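Local coordinates for scavenger receptor with C-type lectin type I (Homo sapiens, PDB 2OX8), which probably binds cell-surface glycans such as Lewis(x) through a C-type lectin carbohydrate-recognition domain, at residues G99-A107 with W115-V123. Numbering follows the deposited sequence.
Sequences GHGPGEDCA and WNDFQCEDV. With ZN (zinc ion), chain H.
Cys106 and Cys120 are joined by a disulfide, SG to SG 2.0 Å, whose dihedral of 95° is near the relaxed value for such a bridge. In Cys106, SG lies beside the backbone N and anti to the carbonyl carbon, which carries it to the Cys120 sulfur; Phe26 of helix 26-35 packs on both cysteines. The backbone of Cys120 is held as well: its N donates to Gly103 O at 3.1 Å, nearly straight (161°) but from above the carbonyl plane. Gln119 NE2 turns back to Cys120 O at 3.1 Å, with that acceptor almost in the plane of the amide.

Asp117 buries the most surface. Its first torsion sets the carboxylate between its own N and carbonyl carbon, where OD2 comes within 3.2 Å of His100 CB and meets the imidazole obliquely, the two planes 67° apart. That ring reaches the zinc ion through NE2 (2.2 Å), while ND1 is hydrogen-bonded to Pro93 O. Asp105 OD1 also binds the metal, and Asp68 and Glu72 complete the protein ligands.

Strands 106-109 and 115-118 form an antiparallel hairpin, in which Phe118 N to Cys106 O is a weak bond, well off straight. Trp115-Asn116-Asp117 is the WND motif of C-type lectins, and Cys106-Cys120 the fold's second conserved disulfide, tying the start of strand 106-109 to the turn beyond strand 115-118. Zinc instead holds the incoming loop, probably offsetting its ligand carboxylates; Glu104 OE1 and Asp117 OD2, like charges 4.3 Å apart, would probably raise each other's proton affinity.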
loop_
_atom_site.group_PDB
_atom_site.type_symbol
_atom_site.label_atom_id
_atom_site.label_comp_id
_atom_site.label_asym_id
_atom_site.label_seq_id
_atom_site.Cartn_x
_atom_site.Cartn_y
_atom_site.Cartn_z
ATOM N N GLY A 99 -17.135 -11.804 -1.172
ATOM C CA GLY A 99 -15.813 -12.053 -1.715
ATOM C C GLY A 99 -15.579 -11.070 -2.840
ATOM O O GLY A 99 -16.448 -10.913 -3.696
ATOM N N HIS A 100 -14.437 -10.382 -2.849
ATOM C CA HIS A 100 -14.188 -9.432 -3.933
ATOM C C HIS A 100 -14.117 -10.209 -5.244
ATOM O O HIS A 100 -14.034 -11.438 -5.241
ATOM C CB HIS A 100 -12.901 -8.623 -3.710
ATOM C CG HIS A 100 -11.692 -9.455 -3.416
ATOM N ND1 HIS A 100 -11.329 -9.808 -2.137
ATOM C CD2 HIS A 100 -10.765 -10.001 -4.237
ATOM C CE1 HIS A 100 -10.228 -10.537 -2.181
ATOM N NE2 HIS A 100 -9.865 -10.669 -3.445
ATOM N N GLY A 101 -14.159 -9.494 -6.359
ATOM C CA GLY A 101 -14.134 -10.161 -7.644
ATOM C C GLY A 101 -12.735 -10.374 -8.157
ATOM O O GLY A 101 -11.771 -9.938 -7.526
ATOM N N PRO A 102 -12.591 -11.055 -9.303
ATOM C CA PRO A 102 -11.284 -11.324 -9.912
ATOM C C PRO A 102 -10.559 -10.024 -10.254
ATOM O O PRO A 102 -11.191 -9.017 -10.589
ATOM C CB PRO A 102 -11.645 -12.125 -11.159
ATOM C CG PRO A 102 -13.007 -11.595 -11.510
ATOM C CD PRO A 102 -13.680 -11.544 -10.163
ATOM N N GLY A 103 -9.234 -10.050 -10.154
ATOM C CA GLY A 103 -8.450 -8.870 -10.460
ATOM C C GLY A 103 -8.245 -7.934 -9.284
ATOM O O GLY A 103 -7.158 -7.391 -9.105
ATOM N N GLU A 104 -9.284 -7.738 -8.478
ATOM C CA GLU A 104 -9.188 -6.845 -7.322
ATOM C C GLU A 104 -8.449 -7.548 -6.193
ATOM O O GLU A 104 -9.004 -7.801 -5.130
ATOM C CB GLU A 104 -10.584 -6.440 -6.849
ATOM C CG GLU A 104 -11.626 -6.469 -7.945
ATOM C CD GLU A 104 -12.883 -5.750 -7.549
ATOM O OE1 GLU A 104 -13.336 -5.958 -6.404
ATOM O OE2 GLU A 104 -13.414 -4.982 -8.383
ATOM N N ASP A 105 -7.180 -7.846 -6.430
ATOM C CA ASP A 105 -6.375 -8.547 -5.445
ATOM C C ASP A 105 -5.197 -7.692 -4.980
ATOM O O ASP A 105 -4.244 -8.197 -4.390
ATOM C CB ASP A 105 -5.897 -9.860 -6.068
ATOM C CG ASP A 105 -7.047 -10.661 -6.700
ATOM O OD1 ASP A 105 -7.857 -11.226 -5.951
ATOM O OD2 ASP A 105 -7.149 -10.710 -7.949
ATOM N N CYS A 106 -5.284 -6.389 -5.240
ATOM C CA CYS A 106 -4.238 -5.439 -4.869
ATOM C C CYS A 106 -4.811 -4.296 -4.035
ATOM O O CYS A 106 -5.686 -3.565 -4.498
ATOM C CB CYS A 106 -3.576 -4.874 -6.129
ATOM S SG CYS A 106 -2.746 -6.133 -7.154
ATOM N N ALA A 107 -4.312 -4.134 -2.812
ATOM C CA ALA A 107 -4.798 -3.080 -1.931
ATOM C C ALA A 107 -4.135 -1.703 -2.126
ATOM O O ALA A 107 -3.019 -1.579 -2.630
ATOM C CB ALA A 107 -4.660 -3.520 -0.474
ATOM N N TRP A 115 -7.801 1.227 4.050
ATOM C CA TRP A 115 -7.400 0.392 2.922
ATOM C C TRP A 115 -8.608 -0.158 2.189
ATOM O O TRP A 115 -9.602 -0.576 2.797
ATOM C CB TRP A 115 -6.536 -0.781 3.384
ATOM C CG TRP A 115 -5.461 -0.392 4.326
ATOM C CD1 TRP A 115 -4.908 0.848 4.481
ATOM C CD2 TRP A 115 -4.815 -1.243 5.271
ATOM N NE1 TRP A 115 -3.958 0.827 5.479
ATOM C CE2 TRP A 115 -3.877 -0.448 5.978
ATOM C CE3 TRP A 115 -4.937 -2.603 5.595
ATOM C CZ2 TRP A 115 -3.065 -0.969 6.983
ATOM C CZ3 TRP A 115 -4.135 -3.122 6.594
ATOM C CH2 TRP A 115 -3.209 -2.307 7.276
ATOM N N ASN A 116 -8.499 -0.168 0.871
ATOM C CA ASN A 116 -9.550 -0.636 0.004
ATOM C C ASN A 116 -8.836 -1.592 -0.935
ATOM O O ASN A 116 -7.638 -1.454 -1.175
ATOM C CB ASN A 116 -10.127 0.566 -0.760
ATOM C CG ASN A 116 -11.435 0.251 -1.470
ATOM O OD1 ASN A 116 -12.320 -0.407 -0.915
ATOM N ND2 ASN A 116 -11.571 0.741 -2.698
ATOM N N ASP A 117 -9.542 -2.586 -1.450
ATOM C CA ASP A 117 -8.888 -3.494 -2.360
ATOM C C ASP A 117 -9.385 -3.186 -3.755
ATOM O O ASP A 117 -10.510 -3.506 -4.103
ATOM C CB ASP A 117 -9.180 -4.947 -1.980
ATOM C CG ASP A 117 -10.622 -5.310 -2.158
ATOM O OD1 ASP A 117 -11.474 -4.586 -1.601
ATOM O OD2 ASP A 117 -10.901 -6.314 -2.849
ATOM N N PHE A 118 -8.539 -2.536 -4.537
ATOM C CA PHE A 118 -8.862 -2.169 -5.902
ATOM C C PHE A 118 -8.430 -3.320 -6.787
ATOM O O PHE A 118 -7.935 -4.341 -6.297
ATOM C CB PHE A 118 -8.068 -0.933 -6.333
ATOM C CG PHE A 118 -8.022 0.152 -5.305
ATOM C CD1 PHE A 118 -7.374 -0.046 -4.092
ATOM C CD2 PHE A 118 -8.617 1.385 -5.556
ATOM C CE1 PHE A 118 -7.320 0.969 -3.145
ATOM C CE2 PHE A 118 -8.566 2.406 -4.610
ATOM C CZ PHE A 118 -7.918 2.198 -3.407
ATOM N N GLN A 119 -8.621 -3.158 -8.093
ATOM C CA GLN A 119 -8.174 -4.174 -9.021
ATOM C C GLN A 119 -6.815 -3.726 -9.528
ATOM O O GLN A 119 -6.599 -2.545 -9.816
ATOM C CB GLN A 119 -9.105 -4.332 -10.225
ATOM C CG GLN A 119 -8.552 -5.388 -11.186
ATOM C CD GLN A 119 -9.163 -5.342 -12.563
ATOM O OE1 GLN A 119 -10.279 -5.820 -12.778
ATOM N NE2 GLN A 119 -8.434 -4.763 -13.513
ATOM N N CYS A 120 -5.893 -4.667 -9.639
ATOM C CA CYS A 120 -4.570 -4.343 -10.128
ATOM C C CYS A 120 -4.784 -3.871 -11.564
ATOM O O CYS A 120 -5.922 -3.792 -12.025
ATOM C CB CYS A 120 -3.700 -5.590 -10.058
ATOM S SG CYS A 120 -4.102 -6.626 -8.603
ATOM N N GLU A 121 -3.716 -3.549 -12.280
ATOM C CA GLU A 121 -3.874 -3.071 -13.657
ATOM C C GLU A 121 -4.614 -1.734 -13.690
ATOM O O GLU A 121 -4.621 -1.040 -14.706
ATOM C CB GLU A 121 -4.595 -4.115 -14.522
ATOM C CG GLU A 121 -3.684 -5.268 -14.942
ATOM C CD GLU A 121 -4.338 -6.212 -15.932
ATOM O OE1 GLU A 121 -5.273 -6.940 -15.532
ATOM O OE2 GLU A 121 -3.918 -6.224 -17.113
ATOM N N ASP A 122 -5.249 -1.387 -12.574
ATOM C CA ASP A 122 -5.911 -0.100 -12.452
ATOM C C ASP A 122 -4.726 0.811 -12.124
ATOM O O ASP A 122 -3.767 0.382 -11.475
ATOM C CB ASP A 122 -6.905 -0.117 -11.293
ATOM C CG ASP A 122 -8.354 -0.164 -11.758
ATOM O OD1 ASP A 122 -8.629 -0.818 -12.789
ATOM O OD2 ASP A 122 -9.219 0.446 -11.085
ATOM N N VAL A 123 -4.772 2.058 -12.569
ATOM C CA VAL A 123 -3.656 2.957 -12.319
ATOM C C VAL A 123 -3.866 3.794 -11.058
ATOM O O VAL A 123 -4.958 4.296 -10.808
ATOM C CB VAL A 123 -3.420 3.878 -13.547
ATOM C CG1 VAL A 123 -2.168 4.690 -13.358
ATOM C CG2 VAL A 123 -3.288 3.043 -14.804
HETATM ZN ZN ZN H . -8.120 -11.676 -4.274
#